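Local coordinates for inactive Zymogen C11 Protease (Parabacteroides distasonis, PDB 6MZO), which probably cleaves peptide bonds as a clostripain-like C11 cysteine protease, and is captured as its inactive zymogen, at residues S260-Y272 with Y313-K327. Residues are numbered along the deposited sequence; the frame is centred on the assembly and turned at random.
Sequences SELQIMEYLTPNY and YAYPYPYGSYLPVNK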
loop_
_atom_site.group_PDB
_atom_site.type_symbol
_atom_site.label_atom_id
_atom_site.label_comp_id
_atom_site.label_asym_id
_atom_site.label_seq_id
_atom_site.Cartn_x
_atom_site.Cartn_y
_atom_site.Cartn_z
ATOM N N SER A 260 -21.422 8.107 11.427
ATOM C CA SER A 260 -21.836 9.334 10.757
ATOM C C SER A 260 -21.060 10.550 11.266
ATOM O O SER A 260 -21.022 11.596 10.602
ATOM C CB SER A 260 -23.326 9.526 10.964
ATOM O OG SER A 260 -23.578 9.769 12.339
ATOM N N GLU A 261 -20.385 10.363 12.413
ATOM C CA GLU A 261 -19.572 11.399 13.045
ATOM C C GLU A 261 -18.091 11.262 12.681
ATOM O O GLU A 261 -17.301 12.145 13.021
ATOM C CB GLU A 261 -19.675 11.322 14.573
ATOM C CG GLU A 261 -21.076 11.475 15.107
ATOM C CD GLU A 261 -21.646 12.772 14.681
ATOM O OE1 GLU A 261 -21.052 13.815 15.019
ATOM O OE2 GLU A 261 -22.659 12.745 13.962
ATOM N N LEU A 262 -17.716 10.152 12.039
ATOM C CA LEU A 262 -16.292 9.858 11.845
ATOM C C LEU A 262 -15.738 10.386 10.538
ATOM O O LEU A 262 -16.458 10.481 9.556
ATOM C CB LEU A 262 -16.026 8.344 11.846
ATOM C CG LEU A 262 -16.247 7.622 13.166
ATOM C CD1 LEU A 262 -16.032 6.085 12.958
ATOM C CD2 LEU A 262 -15.279 8.182 14.204
ATOM N N GLN A 263 -14.426 10.685 10.512
ATOM C CA GLN A 263 -13.803 11.083 9.287
ATOM C C GLN A 263 -13.738 9.891 8.316
ATOM O O GLN A 263 -13.098 8.886 8.589
ATOM C CB GLN A 263 -12.368 11.608 9.549
ATOM C CG GLN A 263 -11.472 11.744 8.286
ATOM C CD GLN A 263 -11.856 12.885 7.403
ATOM O OE1 GLN A 263 -11.924 14.038 7.844
ATOM N NE2 GLN A 263 -12.134 12.600 6.150
ATOM N N ILE A 264 -14.370 10.047 7.164
ATOM C CA ILE A 264 -14.320 8.959 6.161
ATOM C C ILE A 264 -12.912 8.774 5.578
ATOM O O ILE A 264 -12.236 9.779 5.320
ATOM C CB ILE A 264 -15.299 9.266 5.006
ATOM C CG1 ILE A 264 -16.691 9.103 5.495
ATOM C CG2 ILE A 264 -15.082 8.298 3.790
ATOM C CD1 ILE A 264 -17.673 9.766 4.535
ATOM N N MET A 265 -12.496 7.524 5.346
ATOM C CA MET A 265 -11.269 7.287 4.546
ATOM C C MET A 265 -11.635 6.560 3.272
ATOM O O MET A 265 -11.099 6.897 2.213
ATOM C CB MET A 265 -10.219 6.483 5.367
ATOM C CG MET A 265 -9.564 7.411 6.407
ATOM S SD MET A 265 -8.276 8.498 5.644
ATOM C CE MET A 265 -8.703 10.124 6.285
ATOM N N GLU A 266 -12.528 5.580 3.366
ATOM C CA GLU A 266 -12.953 4.816 2.198
ATOM C C GLU A 266 -14.311 5.292 1.697
ATOM O O GLU A 266 -15.219 5.552 2.487
ATOM C CB GLU A 266 -13.006 3.323 2.527
ATOM C CG GLU A 266 -13.529 2.456 1.393
ATOM C CD GLU A 266 -14.910 1.897 1.677
ATOM O OE1 GLU A 266 -15.133 1.400 2.802
ATOM O OE2 GLU A 266 -15.773 1.956 0.776
ATOM N N TYR A 267 -14.446 5.404 0.380
ATOM C CA TYR A 267 -15.695 5.851 -0.225
ATOM C C TYR A 267 -15.953 5.158 -1.560
ATOM O O TYR A 267 -15.884 5.783 -2.618
ATOM C CB TYR A 267 -15.686 7.369 -0.415
ATOM C CG TYR A 267 -17.062 7.972 -0.592
ATOM C CD1 TYR A 267 -17.920 8.123 0.490
ATOM C CD2 TYR A 267 -17.502 8.391 -1.840
ATOM C CE1 TYR A 267 -19.178 8.673 0.333
ATOM C CE2 TYR A 267 -18.759 8.943 -2.007
ATOM C CZ TYR A 267 -19.592 9.081 -0.917
ATOM O OH TYR A 267 -20.843 9.630 -1.078
ATOM N N LEU A 268 -16.250 3.864 -1.502
ATOM C CA LEU A 268 -16.522 3.085 -2.705
ATOM C C LEU A 268 -18.021 3.029 -2.979
ATOM O O LEU A 268 -18.448 2.785 -4.108
ATOM C CB LEU A 268 -15.957 1.670 -2.568
ATOM C CG LEU A 268 -14.445 1.562 -2.367
ATOM C CD1 LEU A 268 -14.091 0.274 -1.639
ATOM C CD2 LEU A 268 -13.718 1.647 -3.699
ATOM N N THR A 269 -18.813 3.255 -1.937
ATOM C CA THR A 269 -20.267 3.236 -2.051
ATOM C C THR A 269 -20.826 4.409 -1.246
ATOM O O THR A 269 -20.145 4.965 -0.356
ATOM C CB THR A 269 -20.859 1.905 -1.518
ATOM O OG1 THR A 269 -20.579 1.770 -0.116
ATOM C CG2 THR A 269 -20.273 0.720 -2.242
ATOM N N PRO A 270 -22.031 4.823 -1.575
ATOM C CA PRO A 270 -22.583 5.996 -0.910
ATOM C C PRO A 270 -23.224 5.742 0.449
ATOM O O PRO A 270 -23.384 6.702 1.163
ATOM C CB PRO A 270 -23.634 6.473 -1.909
ATOM C CG PRO A 270 -24.082 5.216 -2.608
ATOM C CD PRO A 270 -22.787 4.471 -2.794
ATOM N N ASN A 271 -23.579 4.520 0.811
ATOM C CA ASN A 271 -24.323 4.307 2.067
ATOM C C ASN A 271 -23.552 3.736 3.264
ATOM O O ASN A 271 -23.739 4.189 4.403
ATOM C CB ASN A 271 -25.488 3.392 1.786
ATOM C CG ASN A 271 -26.533 4.084 1.005
ATOM O OD1 ASN A 271 -27.098 5.058 1.486
ATOM N ND2 ASN A 271 -26.785 3.624 -0.235
ATOM N N TYR A 272 -22.806 2.671 3.053
ATOM C CA TYR A 272 -21.991 2.122 4.142
ATOM C C TYR A 272 -20.528 2.225 3.723
ATOM O O TYR A 272 -20.215 2.023 2.535
ATOM C CB TYR A 272 -22.353 0.666 4.464
ATOM C CG TYR A 272 -23.721 0.560 5.097
ATOM C CD1 TYR A 272 -23.896 0.867 6.452
ATOM C CD2 TYR A 272 -24.796 0.190 4.367
ATOM C CE1 TYR A 272 -25.131 0.801 7.039
ATOM C CE2 TYR A 272 -26.018 0.145 4.925
ATOM C CZ TYR A 272 -26.178 0.425 6.268
ATOM O OH TYR A 272 -27.452 0.332 6.788
ATOM N N TYR A 313 -11.972 10.292 -4.952
ATOM C CA TYR A 313 -12.563 8.949 -5.042
ATOM C C TYR A 313 -13.116 8.688 -6.431
ATOM O O TYR A 313 -13.623 9.606 -7.105
ATOM C CB TYR A 313 -13.695 8.745 -4.004
ATOM C CG TYR A 313 -13.152 8.917 -2.608
ATOM C CD1 TYR A 313 -12.574 7.839 -1.947
ATOM C CD2 TYR A 313 -13.159 10.180 -1.985
ATOM C CE1 TYR A 313 -12.039 7.968 -0.677
ATOM C CE2 TYR A 313 -12.589 10.338 -0.712
ATOM C CZ TYR A 313 -12.022 9.236 -0.079
ATOM O OH TYR A 313 -11.477 9.404 1.195
ATOM N N ALA A 314 -13.093 7.422 -6.841
ATOM C CA ALA A 314 -13.638 7.061 -8.161
ATOM C C ALA A 314 -15.163 7.137 -8.202
ATOM O O ALA A 314 -15.765 7.495 -9.227
ATOM C CB ALA A 314 -13.188 5.683 -8.552
ATOM N N TYR A 315 -15.797 6.780 -7.100
ATOM C CA TYR A 315 -17.247 6.812 -7.059
ATOM C C TYR A 315 -17.740 8.244 -6.964
ATOM O O TYR A 315 -17.288 8.969 -6.105
ATOM C CB TYR A 315 -17.784 6.013 -5.863
ATOM C CG TYR A 315 -19.295 6.143 -5.775
ATOM C CD1 TYR A 315 -20.108 5.322 -6.518
ATOM C CD2 TYR A 315 -19.885 7.118 -4.971
ATOM C CE1 TYR A 315 -21.486 5.454 -6.472
ATOM C CE2 TYR A 315 -21.269 7.263 -4.918
ATOM C CZ TYR A 315 -22.056 6.424 -5.670
ATOM O OH TYR A 315 -23.432 6.563 -5.634
ATOM N N PRO A 316 -18.735 8.635 -7.780
ATOM C CA PRO A 316 -19.417 7.850 -8.814
ATOM C C PRO A 316 -18.833 8.088 -10.178
ATOM O O PRO A 316 -18.516 9.230 -10.505
ATOM C CB PRO A 316 -20.883 8.343 -8.730
ATOM C CG PRO A 316 -20.797 9.765 -8.297
ATOM C CD PRO A 316 -19.458 9.882 -7.473
ATOM N N TYR A 317 -18.658 7.008 -10.943
ATOM C CA TYR A 317 -18.185 7.090 -12.308
ATOM C C TYR A 317 -19.186 7.923 -13.103
ATOM O O TYR A 317 -20.361 7.978 -12.757
ATOM C CB TYR A 317 -18.019 5.693 -12.932
ATOM N N PRO A 318 -18.703 8.625 -14.130
ATOM C CA PRO A 318 -17.258 8.734 -14.333
ATOM C C PRO A 318 -16.678 10.024 -13.738
ATOM O O PRO A 318 -15.500 10.289 -13.925
ATOM C CB PRO A 318 -17.126 8.690 -15.860
ATOM C CG PRO A 318 -18.444 8.165 -16.331
ATOM C CD PRO A 318 -19.416 8.778 -15.395
ATOM N N TYR A 319 -17.482 10.791 -12.999
ATOM C CA TYR A 319 -17.005 12.044 -12.423
ATOM C C TYR A 319 -16.167 11.873 -11.123
ATOM O O TYR A 319 -15.250 12.649 -10.866
ATOM C CB TYR A 319 -18.185 12.963 -12.150
ATOM N N GLY A 320 -16.484 10.874 -10.302
ATOM C CA GLY A 320 -15.792 10.705 -9.035
ATOM C C GLY A 320 -16.225 11.730 -7.987
ATOM O O GLY A 320 -17.095 12.573 -8.266
ATOM N N SER A 321 -15.607 11.669 -6.797
ATOM C CA SER A 321 -15.963 12.523 -5.647
ATOM C C SER A 321 -14.739 13.139 -4.967
ATOM O O SER A 321 -13.711 12.506 -4.899
ATOM C CB SER A 321 -16.730 11.702 -4.610
ATOM O OG SER A 321 -17.961 11.276 -5.170
ATOM N N TYR A 322 -14.858 14.364 -4.466
ATOM C CA TYR A 322 -13.798 14.916 -3.631
ATOM C C TYR A 322 -14.411 15.166 -2.286
ATOM O O TYR A 322 -15.415 15.845 -2.176
ATOM C CB TYR A 322 -13.191 16.199 -4.200
ATOM C CG TYR A 322 -12.450 15.994 -5.499
ATOM C CD1 TYR A 322 -13.134 15.972 -6.707
ATOM C CD2 TYR A 322 -11.071 15.816 -5.515
ATOM C CE1 TYR A 322 -12.468 15.777 -7.905
ATOM C CE2 TYR A 322 -10.381 15.622 -6.713
ATOM C CZ TYR A 322 -11.085 15.596 -7.907
ATOM O OH TYR A 322 -10.428 15.407 -9.109
ATOM N N LEU A 323 -13.807 14.604 -1.257
ATOM C CA LEU A 323 -14.321 14.723 0.089
ATOM C C LEU A 323 -13.253 15.371 0.959
ATOM O O LEU A 323 -12.082 15.095 0.822
ATOM C CB LEU A 323 -14.701 13.317 0.650
ATOM C CG LEU A 323 -15.811 12.572 -0.091
ATOM C CD1 LEU A 323 -15.998 11.176 0.538
ATOM C CD2 LEU A 323 -17.130 13.310 -0.052
ATOM N N PRO A 324 -13.649 16.192 1.915
ATOM C CA PRO A 324 -12.779 16.921 2.852
ATOM C C PRO A 324 -12.039 15.991 3.812
ATOM O O PRO A 324 -12.620 15.056 4.350
ATOM C CB PRO A 324 -13.773 17.848 3.586
ATOM C CG PRO A 324 -15.033 17.011 3.587
ATOM C CD PRO A 324 -15.067 16.526 2.159
ATOM N N VAL A 325 -10.727 16.214 3.937
ATOM C CA VAL A 325 -9.909 15.524 4.940
ATOM C C VAL A 325 -9.771 16.494 6.066
ATOM O O VAL A 325 -8.924 17.387 6.020
ATOM C CB VAL A 325 -8.546 15.138 4.392
ATOM C CG1 VAL A 325 -7.690 14.505 5.513
ATOM C CG2 VAL A 325 -8.754 14.105 3.289
ATOM N N ASN A 326 -10.677 16.357 7.047
ATOM C CA ASN A 326 -10.678 17.255 8.191
ATOM C C ASN A 326 -9.840 16.712 9.351
ATOM O O ASN A 326 -9.360 17.495 10.158
ATOM C CB ASN A 326 -12.109 17.533 8.687
ATOM C CG ASN A 326 -12.994 18.210 7.637
ATOM O OD1 ASN A 326 -14.154 17.824 7.448
ATOM N ND2 ASN A 326 -12.452 19.206 6.941
ATOM N N LYS A 327 -9.655 15.387 9.430
ATOM C CA LYS A 327 -8.824 14.719 10.456
ATOM C C LYS A 327 -7.948 13.757 9.717
ATOM O O LYS A 327 -8.455 13.028 8.873
ATOM C CB LYS A 327 -9.645 13.953 11.495
ATOM C CG LYS A 327 -10.487 14.980 12.373
ATOM C CD LYS A 327 -11.330 14.243 13.354
ATOM C CE LYS A 327 -12.138 15.257 14.198
ATOM N NZ LYS A 327 -13.091 14.522 15.091
HETATM O O HOH W 1 -14.687 13.455 13.049
HETATM O O HOH W 2 -15.114 14.911 8.338
HETATM O O HOH W 3 -14.495 5.218 -4.841
#
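Gln263 OE1 takes two backbone N-H groups from one face of its amide: Asn326 N at 2.8 Å and Lys327 N at 3.1 Å, both above the carbonyl plane rather than on a lone pair. The other end of the amide donates twice, nearly in its own plane. Gln263 NE2 meets Pro324 O at 3.1 Å in an almost straight bond (168°) and also reaches the carbonyl O of its neighbour Ile264. A bend at chi2 (72°) folds the chain so that the amide lies against the backbone of 324-327, its rotation fixed by four bonds. Farther along, Tyr313 OH donates to Met265 O at 2.7 Å, coming from above that carbonyl plane, while Tyr267 CB sits over the Tyr313 ring, 3.7 Å from its centroid. The Tyr267 ring turns its edge to the Tyr313 face, planes at 63°, and takes Leu323 CD1 over one of its own faces. Tyr315 completes the aromatic cluster: its ring meets Tyr267 obliquely, and Tyr315 OH lies 3.4 Å from Pro270 CG. Ser321 OG donates to Tyr315 O, and a water links Tyr267 O to Tyr315 N. Loop 260-272 is thus held to the two-stranded antiparallel hairpin 310-313/321-324 by side chains bonded to backbone; Gln263 spends both amide ends, whereas Lys327 O is buried without a partner.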